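PDB 1M5S: formylmethanofuran--tetrahydromethanopterin formyltransferase from Methanosarcina barkeri, which is a formyltransferase of methanogenesis, expected to move a formyl group reversibly from formylmethanofuran to tetrahydromethanopterin. Local coordinates for residues Y73-T78 with G192-F197; K122-G127 with V142-G147; N221-P226 with N234-A239; D115-K120 with E153-I158; Q173-T178 with V269-V274. All blocks are in the same frame, centred on the assembly; numbering follows the deposited sequence.

In the fold
Contact 1 opens first, on strand 71-78. Contact 4 opens next, at 115-120, and contact 2 follows it directly at 122-127. Contact 2 closes at 142-147, inside the loop that contact 4 closes at 153-158. Both lie on the same side of the chain's centre, where helix 117-122 and the turn after it meet strands 137-144 and 147-170. Contact 5 opens on helix 173-187. Contact 1 then closes at 192-197, enclosing contacts 4 and 2 and crossing contact 5; it joins strand 71-78 to strand 193-194. Contact 3 joins two loop pieces, 221-226 and 234-239, nested inside contact 5. Contact 5 closes at 269-274 and ties helix 173-187 to the turn before strand 274-278.

Contact 1: residues Y73-T78 with G192-F197; sequences YVQICT and GTITPF
G192 meets Q75 through its carbonyl group. Q75 NE2 donates to G192 O at 3.1 Å, and the N-H runs nearly straight to the oxygen (172°). The oxygen lies in the plane of the Q75 amide. The donor, in contrast, stands above the plane of the G192 carbonyl, with a C=O...donor angle of 86°, so the bond does not use a lone pair direction. NE2 also donates to E57 OE1, and E57 OE2 accepts the backbone N-H of G192. The E57 carboxylate thus joins the two segments, and the two acceptors on NE2 fix the rotation of the amide. Q75 OE1 is buried and has no polar partner in the model. T193 turns its side chain away from strand 71-78. I194 makes the apolar half of the contact. Its CG1 takes the position between backbone N and carbonyl carbon (chi1 62°), which leaves CG2 to lie against the stem of Q75. CG2 is 3.7 Å from Q75 CB and 3.8 Å from Q75 CD. The other branch of I194 runs on toward C77, where CD1 comes within 4.1 Å of SG. Deep in the chain, a strand of the N-terminal family region thus meets a short strand of the proximal lobe through one amide bond and an apolar patch. Q75 and C77 both touch I20 on strand 12-26. Strand 71-78 runs antiparallel between strands 12-26 and 53-60. Its opposite face, at I76, rests on L84 and L88 of helix 81-95. The short strand 193-194 lies over the Q75 and C77 face and pairs with strand 243-251.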
# COMPACT_ATOMS: atom_id res chain seq x y z
N TYR A 73 -7.45 10.68 12.07
CA TYR A 73 -7.16 11.86 12.88
C TYR A 73 -5.84 12.47 12.44
O TYR A 73 -4.84 11.76 12.29
CB TYR A 73 -7.08 11.51 14.36
CG TYR A 73 -8.40 11.14 14.98
CD1 TYR A 73 -9.30 12.13 15.40
CD2 TYR A 73 -8.73 9.81 15.20
CE1 TYR A 73 -10.49 11.78 16.02
CE2 TYR A 73 -9.93 9.45 15.81
CZ TYR A 73 -10.80 10.44 16.22
OH TYR A 73 -11.96 10.08 16.86
N VAL A 74 -5.86 13.77 12.14
CA VAL A 74 -4.64 14.50 11.86
C VAL A 74 -4.46 15.63 12.88
O VAL A 74 -5.39 15.96 13.62
CB VAL A 74 -4.63 15.08 10.42
CG1 VAL A 74 -4.61 13.94 9.40
CG2 VAL A 74 -5.83 15.99 10.19
N GLN A 75 -3.21 16.03 13.06
CA GLN A 75 -2.89 17.19 13.88
C GLN A 75 -2.16 18.17 12.99
O GLN A 75 -1.34 17.78 12.16
CB GLN A 75 -2.00 16.79 15.06
CG GLN A 75 -2.71 16.01 16.14
CD GLN A 75 -1.81 15.65 17.31
OE1 GLN A 75 -0.73 16.22 17.48
NE2 GLN A 75 -2.26 14.72 18.14
N ILE A 76 -2.64 19.41 13.00
CA ILE A 76 -1.96 20.49 12.31
C ILE A 76 -1.50 21.47 13.38
O ILE A 76 -2.24 21.76 14.31
CB ILE A 76 -2.89 21.18 11.29
CG1 ILE A 76 -3.29 20.17 10.20
CG2 ILE A 76 -2.19 22.37 10.66
CD1 ILE A 76 -4.56 20.54 9.43
N CYS A 77 -0.21 21.78 13.35
CA CYS A 77 0.47 22.46 14.45
C CYS A 77 1.11 23.74 13.94
O CYS A 77 1.66 23.79 12.83
CB CYS A 77 1.57 21.57 15.04
SG CYS A 77 1.06 19.91 15.54
N THR A 78 1.17 24.74 14.81
CA THR A 78 1.79 26.01 14.45
C THR A 78 2.02 26.84 15.73
O THR A 78 1.44 26.57 16.78
CB THR A 78 0.89 26.75 13.43
OG1 THR A 78 1.69 27.57 12.58
CG2 THR A 78 -0.15 27.57 14.13
N GLY A 192 -3.01 10.87 20.27
CA GLY A 192 -2.49 12.08 20.89
C GLY A 192 -1.16 12.56 20.33
O GLY A 192 -0.73 13.67 20.65
N THR A 193 -0.53 11.75 19.49
CA THR A 193 0.78 12.10 18.95
C THR A 193 0.86 11.97 17.44
O THR A 193 0.13 11.18 16.83
CB THR A 193 1.89 11.22 19.55
OG1 THR A 193 1.46 9.85 19.57
CG2 THR A 193 2.22 11.66 20.96
N ILE A 194 1.75 12.75 16.85
CA ILE A 194 2.11 12.63 15.44
C ILE A 194 3.63 12.66 15.26
O ILE A 194 4.37 13.02 16.17
CB ILE A 194 1.49 13.78 14.58
CG1 ILE A 194 2.02 15.15 15.03
CG2 ILE A 194 -0.02 13.72 14.63
CD1 ILE A 194 2.01 16.21 13.93
N THR A 195 4.08 12.27 14.08
CA THR A 195 5.49 12.31 13.76
C THR A 195 5.66 13.00 12.40
O THR A 195 5.46 12.39 11.35
CB THR A 195 6.09 10.87 13.71
OG1 THR A 195 5.32 10.05 12.82
CG2 THR A 195 6.08 10.23 15.10
N PRO A 196 5.91 14.33 12.41
CA PRO A 196 5.63 15.16 11.24
C PRO A 196 6.62 15.05 10.08
O PRO A 196 6.36 15.56 8.98
CB PRO A 196 5.60 16.58 11.82
CG PRO A 196 6.47 16.50 13.03
CD PRO A 196 6.15 15.15 13.61
N PHE A 197 7.78 14.44 10.31
CA PHE A 197 8.80 14.39 9.27
C PHE A 197 8.47 13.35 8.19
O PHE A 197 7.46 12.66 8.30
CB PHE A 197 10.17 14.12 9.90
CG PHE A 197 10.97 15.37 10.13
CD1 PHE A 197 10.59 16.28 11.11
CD2 PHE A 197 12.04 15.69 9.30
CE1 PHE A 197 11.26 17.50 11.25
CE2 PHE A 197 12.71 16.91 9.43
CZ PHE A 197 12.32 17.81 10.40

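Contact 2: residues K122-G127 with V142-G147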
# COMPACT_ATOMS: atom_id res chain seq x y z
N LYS A 122 -18.33 26.70 4.24
CA LYS A 122 -19.67 26.58 3.67
C LYS A 122 -19.93 27.62 2.58
O LYS A 122 -20.64 27.33 1.62
CB LYS A 122 -20.75 26.70 4.77
CG LYS A 122 -21.09 28.13 5.18
CD LYS A 122 -22.28 28.18 6.12
CE LYS A 122 -22.59 29.59 6.57
NZ LYS A 122 -22.77 30.54 5.43
N PHE A 123 -19.18 28.72 2.63
CA PHE A 123 -19.36 29.83 1.67
C PHE A 123 -19.02 29.40 0.24
O PHE A 123 -19.38 30.07 -0.73
CB PHE A 123 -18.48 31.00 2.08
CG PHE A 123 -19.08 31.74 3.26
CD1 PHE A 123 -18.81 31.30 4.56
CD2 PHE A 123 -19.90 32.85 3.05
CE1 PHE A 123 -19.39 31.96 5.65
CE2 PHE A 123 -20.48 33.51 4.14
CZ PHE A 123 -20.22 33.06 5.44
N PHE A 124 -18.29 28.29 0.13
CA PHE A 124 -17.93 27.74 -1.17
C PHE A 124 -19.17 27.34 -1.98
O PHE A 124 -19.16 27.40 -3.20
CB PHE A 124 -16.99 26.55 -1.00
CG PHE A 124 -16.46 26.00 -2.30
CD1 PHE A 124 -15.60 26.76 -3.09
CD2 PHE A 124 -16.83 24.74 -2.74
CE1 PHE A 124 -15.11 26.26 -4.30
CE2 PHE A 124 -16.35 24.23 -3.95
CZ PHE A 124 -15.49 24.99 -4.73
N ALA A 125 -20.25 27.00 -1.28
CA ALA A 125 -21.47 26.53 -1.93
C ALA A 125 -22.28 27.67 -2.56
O ALA A 125 -23.25 27.42 -3.29
CB ALA A 125 -22.33 25.76 -0.94
N ASP A 126 -21.96 28.91 -2.18
CA ASP A 126 -22.45 30.09 -2.89
C ASP A 126 -23.98 30.26 -2.82
O ASP A 126 -24.63 30.62 -3.80
CB ASP A 126 -21.98 30.03 -4.35
CG ASP A 126 -22.18 31.34 -5.09
OD1 ASP A 126 -22.26 32.42 -4.45
OD2 ASP A 126 -22.23 31.28 -6.33
N GLY A 127 -24.54 30.02 -1.63
CA GLY A 127 -25.98 30.10 -1.47
C GLY A 127 -26.64 28.74 -1.30
O GLY A 127 -27.75 28.66 -0.78
N VAL A 142 -22.08 21.27 2.04
CA VAL A 142 -21.61 22.06 0.91
C VAL A 142 -21.73 21.22 -0.37
O VAL A 142 -20.91 20.33 -0.62
CB VAL A 142 -20.12 22.51 1.12
CG1 VAL A 142 -19.65 23.37 -0.04
CG2 VAL A 142 -19.98 23.25 2.44
N PRO A 143 -22.80 21.44 -1.16
CA PRO A 143 -22.96 20.74 -2.44
C PRO A 143 -21.78 20.92 -3.39
O PRO A 143 -21.36 22.04 -3.68
CB PRO A 143 -24.25 21.33 -3.00
CG PRO A 143 -25.04 21.67 -1.79
CD PRO A 143 -24.02 22.19 -0.81
N ILE A 144 -21.18 19.80 -3.78
CA ILE A 144 -20.10 19.79 -4.76
C ILE A 144 -20.34 18.66 -5.78
O ILE A 144 -21.33 17.94 -5.69
CB ILE A 144 -18.71 19.62 -4.06
CG1 ILE A 144 -18.70 18.38 -3.15
CG2 ILE A 144 -18.38 20.88 -3.26
CD1 ILE A 144 -17.34 18.05 -2.58
N MET A 145 -19.46 18.55 -6.78
CA MET A 145 -19.67 17.64 -7.90
C MET A 145 -19.93 16.19 -7.51
O MET A 145 -20.67 15.49 -8.18
CB MET A 145 -18.47 17.67 -8.84
CG MET A 145 -18.34 18.93 -9.63
SD MET A 145 -17.22 18.66 -10.99
CE MET A 145 -15.72 18.21 -10.16
N GLU A 146 -19.21 15.71 -6.49
CA GLU A 146 -19.29 14.32 -6.07
C GLU A 146 -20.57 14.05 -5.30
O GLU A 146 -20.98 12.90 -5.14
CB GLU A 146 -18.10 13.95 -5.19
CG GLU A 146 -18.19 14.52 -3.76
CD GLU A 146 -17.17 13.92 -2.80
OE1 GLU A 146 -16.44 13.00 -3.22
OE2 GLU A 146 -17.12 14.36 -1.63
N GLY A 147 -21.14 15.11 -4.73
CA GLY A 147 -22.19 14.96 -3.73
C GLY A 147 -22.17 16.11 -2.74
O GLY A 147 -21.96 17.26 -3.14
O HOH W 1 -23.02 24.28 -4.10
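The F124 ring meets V142 and I144 with its edge, and its side chain crosses each of theirs at about a right angle. I144 CG2 lies in the ring plane, 4.0 Å from F124 CE2. V142 CG1 is near the same edge, 4.1 Å from F124 CD2. The ring reaches this place because F124 CG is anti to the backbone N (chi1 -174°). V142 splits its two methyls between neighbours. CG1 also touches A125 CB at 3.7 Å, while CG2 packs on the backbone at K122 CA, 3.6 Å away. A125 CB has a second neighbour in P143 CD at 4.0 Å. A water sits 2.8 Å from P143 O and 3.3 Å from A125 O and can donate to them, though other acceptors compete for its protons. G205 and A203 of the second subunit pack on F124 and I144, so the contact borders a subunit interface. A 3-10 turn, 123-125, which follows helix 117-122, here packs on the end of strand 137-144. That strand leads into a type I turn from I144 to G147, closed by paired backbone bonds between these two residues. This is the two-residue beta hairpin that joins strands 137-144 and 147-170.

Contact 3: residues N221-P226 with N234-A239; sequences NERFCP and NTEIPA
The F224 ring and the R223 guanidinium each have E236 over one face. E236 CB lies 4.0 Å from the centroid of the F224 ring, 23° off its normal, a CH-pi contact. E236 CG covers a guanidinium face, with N234 CB at the guanidinium edge, in plane. F167 meets the F224 ring edge-to-face, and M145 of the second subunit packs on it. R223 bends at its third torsion (chi3 87°) and brings NE to N234. NE makes two weak hydrogen bonds there, to N234 O at 2.7 Å and N234 OD1 at 2.8 Å. R223 NH1 also forms a salt bridge with E236 OE2 at 3.5 Å. A leucine in place of R223 would probably leave E236 without this charge partner and N234 O and OD1 without the weak bonds from NE. The backbone adds a firmer bond, E236 N to R223 O, 2.7 Å and 161°. I237 CD1 packs on F224 CA at 3.6 Å. A water joins E222 O, C225 O and T235 OG1. Polar and apolar contacts thus join two pieces of the loop region between strands 193-194 and 243-251. No N-H points at E236 OE2, so its attraction to R223 is probably one of charge without a directed bond.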
# COMPACT_ATOMS: atom_id res chain seq x y z
N ASN A 221 24.13 19.17 12.42
CA ASN A 221 25.03 18.90 13.53
C ASN A 221 26.09 17.86 13.14
O ASN A 221 25.84 16.66 13.17
CB ASN A 221 24.22 18.41 14.73
CG ASN A 221 25.03 18.34 16.00
OD1 ASN A 221 24.48 18.35 17.10
ND2 ASN A 221 26.34 18.20 15.86
N GLU A 222 27.29 18.34 12.84
CA GLU A 222 28.37 17.49 12.33
C GLU A 222 28.80 16.40 13.33
O GLU A 222 29.49 15.45 12.95
CB GLU A 222 29.58 18.34 11.94
CG GLU A 222 30.29 19.05 13.10
CD GLU A 222 29.53 20.26 13.63
OE1 GLU A 222 28.73 20.84 12.86
OE2 GLU A 222 29.73 20.63 14.80
N ARG A 223 28.36 16.53 14.58
CA ARG A 223 28.72 15.58 15.63
C ARG A 223 27.93 14.28 15.52
O ARG A 223 28.25 13.31 16.20
CB ARG A 223 28.48 16.18 17.02
CG ARG A 223 29.26 17.45 17.31
CD ARG A 223 29.00 17.94 18.73
NE ARG A 223 29.90 17.31 19.70
CZ ARG A 223 29.52 16.81 20.87
NH1 ARG A 223 30.43 16.28 21.68
NH2 ARG A 223 28.24 16.80 21.22
N PHE A 224 26.85 14.30 14.74
CA PHE A 224 26.03 13.11 14.53
C PHE A 224 25.99 12.70 13.06
O PHE A 224 25.08 11.99 12.64
CB PHE A 224 24.60 13.35 15.02
CG PHE A 224 24.48 13.49 16.51
CD1 PHE A 224 24.47 14.74 17.10
CD2 PHE A 224 24.31 12.37 17.31
CE1 PHE A 224 24.29 14.88 18.47
CE2 PHE A 224 24.13 12.49 18.68
CZ PHE A 224 24.12 13.76 19.26
N CYS A 225 26.97 13.16 12.30
CA CYS A 225 27.11 12.79 10.89
C CYS A 225 28.16 11.69 10.71
O CYS A 225 29.36 11.95 10.74
CB CYS A 225 27.50 14.01 10.05
SG CYS A 225 26.28 15.34 10.07
N PRO A 226 27.71 10.44 10.49
CA PRO A 226 28.60 9.27 10.45
C PRO A 226 29.62 9.30 9.31
O PRO A 226 30.76 8.87 9.48
CB PRO A 226 27.64 8.09 10.33
CG PRO A 226 26.37 8.59 10.92
CD PRO A 226 26.30 10.01 10.45
N ASN A 234 34.98 15.74 17.90
CA ASN A 234 34.03 15.74 19.02
C ASN A 234 32.76 15.01 18.57
O ASN A 234 31.65 15.35 19.01
CB ASN A 234 33.72 17.17 19.46
CG ASN A 234 33.10 18.02 18.37
OD1 ASN A 234 32.10 18.70 18.61
ND2 ASN A 234 33.63 18.02 17.16
N THR A 235 32.97 14.00 17.74
CA THR A 235 31.89 13.21 17.16
C THR A 235 31.19 12.36 18.22
O THR A 235 31.81 11.91 19.18
CB THR A 235 32.43 12.29 16.03
OG1 THR A 235 31.35 11.55 15.44
CG2 THR A 235 33.51 11.34 16.55
N GLU A 236 29.87 12.28 18.09
CA GLU A 236 29.06 11.45 18.97
C GLU A 236 28.82 10.06 18.37
O GLU A 236 28.10 9.25 18.95
CB GLU A 236 27.71 12.13 19.20
CG GLU A 236 27.77 13.33 20.11
CD GLU A 236 27.79 12.93 21.57
OE1 GLU A 236 26.85 12.25 22.02
OE2 GLU A 236 28.78 13.26 22.26
N ILE A 237 29.42 9.81 17.21
CA ILE A 237 29.20 8.59 16.43
C ILE A 237 30.33 7.60 16.70
O ILE A 237 31.48 7.86 16.35
CB ILE A 237 29.16 8.90 14.89
CG1 ILE A 237 28.09 9.96 14.59
CG2 ILE A 237 28.88 7.64 14.09
CD1 ILE A 237 26.74 9.66 15.20
N PRO A 238 30.01 6.44 17.32
CA PRO A 238 30.97 5.34 17.53
C PRO A 238 31.47 4.78 16.21
O PRO A 238 30.86 4.99 15.16
CB PRO A 238 30.16 4.30 18.29
CG PRO A 238 29.08 5.07 18.93
CD PRO A 238 28.72 6.15 17.96
N ALA A 239 32.58 4.05 16.27
CA ALA A 239 33.17 3.48 15.06
C ALA A 239 32.26 2.43 14.43
O ALA A 239 32.24 2.28 13.20
CB ALA A 239 34.53 2.87 15.39
O HOH W 2 30.54 12.99 13.26

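Contact 4: residues D115-K120 with E153-I158; sequences DNVGFK and ENIGAI. Unlike the reference sequence in segment 115-120: D115 (reference Phe).
Backbone hydrogen bonds join D115 and I155 in both directions. D115 N donates to I155 O at 3.0 Å, nearly straight at 172°. I155 N donates to D115 O at 2.8 Å and approaches nearly along the C=O axis. The two residues form an antiparallel hydrogen-bonded pair. A third bond runs from G118 N to E153 O, 2.9 Å, with the donor above the carbonyl plane and a bent N-H...O angle of 130°. It gives an N-H of the first helical turn an acceptor from the other segment. Weaker CA-H...O contacts lie beside these bonds. N154 CA approaches D115 O at 3.1 Å, and N116 CA approaches E153 O at 3.3 Å. The motif here is a short strand that turns into a helix. Strand 113-115 pairs with strand 147-170, an inverse gamma turn centred on N116 follows, and helix 117-122 begins. G118 packs so close to E153 that a CB on it would come 3.0 Å from E153 CA. The apolar part belongs to V117 and I155. I155 CD1 touches V117 CB and V117 CG2, both at 3.6 Å. With chi1 at -175°, V117 holds CG2 beside the backbone N, on the side where I155 CD1 arrives. I155 also packs on I92 of helix 81-95 and on A21 and V23. D115, where the reference sequence has phenylalanine, has its OD1 buried with no polar partner in the model.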
# COMPACT_ATOMS: atom_id res chain seq x y z
N ASP A 115 -11.85 27.06 16.20
CA ASP A 115 -11.85 27.80 14.95
C ASP A 115 -13.06 27.36 14.13
O ASP A 115 -13.37 26.16 14.07
CB ASP A 115 -10.55 27.54 14.18
CG ASP A 115 -9.31 28.02 14.94
OD1 ASP A 115 -8.57 27.17 15.47
OD2 ASP A 115 -9.07 29.24 14.99
N ASN A 116 -13.82 28.31 13.59
CA ASN A 116 -15.08 27.99 12.92
C ASN A 116 -14.89 27.64 11.44
O ASN A 116 -15.64 28.09 10.58
CB ASN A 116 -16.09 29.13 13.10
CG ASN A 116 -15.72 30.40 12.32
OD1 ASN A 116 -14.56 30.62 11.95
ND2 ASN A 116 -16.72 31.24 12.07
N VAL A 117 -13.97 26.71 11.19
CA VAL A 117 -13.57 26.30 9.85
C VAL A 117 -14.75 25.87 8.97
O VAL A 117 -14.87 26.30 7.82
CB VAL A 117 -12.53 25.15 9.92
CG1 VAL A 117 -12.00 24.81 8.54
CG2 VAL A 117 -11.39 25.56 10.84
N GLY A 118 -15.65 25.07 9.53
CA GLY A 118 -16.80 24.60 8.78
C GLY A 118 -17.73 25.72 8.34
O GLY A 118 -18.29 25.68 7.24
N PHE A 119 -17.93 26.70 9.22
CA PHE A 119 -18.72 27.88 8.88
C PHE A 119 -18.06 28.61 7.73
O PHE A 119 -18.72 29.02 6.78
CB PHE A 119 -18.85 28.80 10.11
CG PHE A 119 -19.58 30.09 9.83
CD1 PHE A 119 -18.88 31.21 9.37
CD2 PHE A 119 -20.96 30.18 9.98
CE1 PHE A 119 -19.55 32.40 9.06
CE2 PHE A 119 -21.64 31.37 9.68
CZ PHE A 119 -20.93 32.48 9.21
N LYS A 120 -16.73 28.72 7.78
CA LYS A 120 -15.99 29.48 6.79
C LYS A 120 -15.94 28.77 5.45
O LYS A 120 -15.90 29.41 4.40
CB LYS A 120 -14.57 29.75 7.30
CG LYS A 120 -14.51 30.75 8.45
CD LYS A 120 -13.08 30.97 8.90
CE LYS A 120 -12.81 32.44 9.22
NZ LYS A 120 -11.35 32.75 9.14
N GLU A 153 -18.93 22.49 12.30
CA GLU A 153 -18.77 23.93 12.39
C GLU A 153 -17.36 24.34 12.81
O GLU A 153 -16.73 25.19 12.18
CB GLU A 153 -19.78 24.51 13.38
CG GLU A 153 -19.63 26.02 13.58
CD GLU A 153 -20.65 26.58 14.53
OE1 GLU A 153 -20.83 26.01 15.63
OE2 GLU A 153 -21.27 27.61 14.18
N ASN A 154 -16.86 23.68 13.85
CA ASN A 154 -15.62 24.08 14.50
C ASN A 154 -14.55 22.99 14.45
O ASN A 154 -14.86 21.80 14.42
CB ASN A 154 -15.88 24.43 15.97
CG ASN A 154 -16.50 25.81 16.14
OD1 ASN A 154 -16.17 26.75 15.42
ND2 ASN A 154 -17.38 25.93 17.13
N ILE A 155 -13.29 23.42 14.50
CA ILE A 155 -12.19 22.53 14.82
C ILE A 155 -11.42 23.07 16.04
O ILE A 155 -10.92 24.20 16.03
CB ILE A 155 -11.23 22.38 13.62
CG1 ILE A 155 -11.88 21.50 12.56
CG2 ILE A 155 -9.90 21.77 14.06
CD1 ILE A 155 -11.60 21.96 11.17
N GLY A 156 -11.35 22.25 17.09
CA GLY A 156 -10.68 22.64 18.31
C GLY A 156 -9.16 22.63 18.22
O GLY A 156 -8.57 21.91 17.40
N ALA A 157 -8.54 23.41 19.09
CA ALA A 157 -7.09 23.52 19.17
C ALA A 157 -6.68 23.72 20.62
O ALA A 157 -7.49 24.14 21.45
CB ALA A 157 -6.60 24.68 18.30
N ILE A 158 -5.47 23.29 20.96
CA ILE A 158 -4.93 23.46 22.31
C ILE A 158 -3.46 23.87 22.27
O ILE A 158 -2.88 24.05 21.19
CB ILE A 158 -5.07 22.18 23.18
CG1 ILE A 158 -4.57 20.95 22.41
CG2 ILE A 158 -6.52 21.99 23.61
CD1 ILE A 158 -3.22 20.46 22.85

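Contact 5: residues Q173-T178 with V269-V274; sequences QMTALT and VTVPGV
T175 and T178, one turn apart on helix 173-187, pack against a type II beta turn that runs from V271 to V274. This turn leads from helix 254-268 into strand 274-278. Van der Waals contacts carry most of the joint. T175 keeps OG1 beside the backbone N (chi1 -69°), which puts CG2 anti to that N and into the turn. The methyl lies 3.4 Å from P272 O, 3.5 Å from G273 C and 4.0 Å from V274 CG2. V271 straddles the two threonines. Its CG1 rests on T175 O at 3.6 Å, and its CG2 meets T178 CG2 at 4.1 Å, the side chains crossing at about a right angle. G273 has the positive phi (108°) of a type II turn. A CB on it would also press on T175 CG2. The T178 hydroxyl stays with its own helix. T178 OG1 donates to M174 O at 2.6 Å, and T178 N reaches the same oxygen from the other face of the carbonyl plane. With an alanine at T178, M174 O would probably be left with the backbone donor alone and V271 CG2 without the T178 methyl beside it. The T175 hydroxyl bonds to D171 OD1 and to the S172 hydroxyls of its own chain and of the third subunit. P272 also packs on Q173 of that subunit. One water bridges the segments, donating to T175 OG1 at 2.8 Å and to P272 O at 3.0 Å.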
# COMPACT_ATOMS: atom_id res chain seq x y z
N GLN A 173 22.82 1.89 7.59
CA GLN A 173 21.71 2.78 7.27
C GLN A 173 20.38 2.07 7.37
O GLN A 173 19.44 2.59 7.97
CB GLN A 173 21.87 3.35 5.86
CG GLN A 173 20.93 4.50 5.56
CD GLN A 173 21.28 5.21 4.28
OE1 GLN A 173 21.20 4.63 3.19
NE2 GLN A 173 21.65 6.47 4.39
N MET A 174 20.28 0.88 6.78
CA MET A 174 19.00 0.18 6.73
C MET A 174 18.58 -0.42 8.06
O MET A 174 17.40 -0.55 8.34
CB MET A 174 19.02 -0.90 5.64
CG MET A 174 19.14 -0.34 4.23
SD MET A 174 18.21 1.21 3.93
CE MET A 174 16.51 0.70 4.27
N THR A 175 19.55 -0.70 8.93
CA THR A 175 19.26 -1.11 10.31
C THR A 175 18.57 0.02 11.07
O THR A 175 17.53 -0.19 11.70
CB THR A 175 20.54 -1.50 11.07
OG1 THR A 175 21.07 -2.71 10.54
CG2 THR A 175 20.24 -1.69 12.55
N ALA A 176 19.17 1.21 11.02
CA ALA A 176 18.64 2.36 11.73
C ALA A 176 17.29 2.78 11.13
O ALA A 176 16.36 3.09 11.87
CB ALA A 176 19.64 3.52 11.68
N LEU A 177 17.18 2.73 9.80
CA LEU A 177 15.93 3.11 9.14
C LEU A 177 14.79 2.16 9.47
O LEU A 177 13.66 2.59 9.68
CB LEU A 177 16.13 3.19 7.63
CG LEU A 177 14.91 3.67 6.82
CD1 LEU A 177 14.31 4.92 7.46
CD2 LEU A 177 15.32 3.94 5.39
N THR A 178 15.07 0.86 9.47
CA THR A 178 14.05 -0.15 9.76
C THR A 178 13.56 -0.00 11.19
O THR A 178 12.36 -0.11 11.46
CB THR A 178 14.61 -1.57 9.55
OG1 THR A 178 15.03 -1.71 8.19
CG2 THR A 178 13.54 -2.62 9.85
N VAL A 269 14.42 -1.05 19.31
CA VAL A 269 15.48 -1.95 19.78
C VAL A 269 15.24 -3.43 19.46
O VAL A 269 16.05 -4.28 19.83
CB VAL A 269 15.75 -1.81 21.32
CG1 VAL A 269 16.07 -0.37 21.67
CG2 VAL A 269 14.56 -2.33 22.11
N THR A 270 14.13 -3.74 18.79
CA THR A 270 13.88 -5.11 18.36
C THR A 270 14.60 -5.44 17.05
O THR A 270 14.70 -6.60 16.68
CB THR A 270 12.37 -5.41 18.20
OG1 THR A 270 11.80 -4.58 17.18
CG2 THR A 270 11.64 -5.16 19.50
N VAL A 271 15.11 -4.41 16.38
CA VAL A 271 15.82 -4.56 15.11
C VAL A 271 17.31 -4.84 15.36
O VAL A 271 18.01 -4.03 15.95
CB VAL A 271 15.70 -3.27 14.23
CG1 VAL A 271 16.55 -3.41 12.95
CG2 VAL A 271 14.23 -3.01 13.88
N PRO A 272 17.80 -6.00 14.89
CA PRO A 272 19.20 -6.38 15.14
C PRO A 272 20.19 -5.40 14.51
O PRO A 272 19.99 -4.96 13.37
CB PRO A 272 19.32 -7.78 14.53
CG PRO A 272 18.19 -7.85 13.53
CD PRO A 272 17.08 -7.07 14.17
N GLY A 273 21.18 -4.99 15.28
CA GLY A 273 22.21 -4.10 14.77
C GLY A 273 22.10 -2.70 15.33
O GLY A 273 22.99 -1.88 15.14
N VAL A 274 20.95 -2.40 15.94
CA VAL A 274 20.77 -1.12 16.62
C VAL A 274 21.74 -1.08 17.79
O VAL A 274 21.90 -2.07 18.50
CB VAL A 274 19.33 -0.96 17.13
CG1 VAL A 274 19.21 0.29 17.99
CG2 VAL A 274 18.36 -0.88 15.95
O HOH W 3 19.83 -5.18 10.42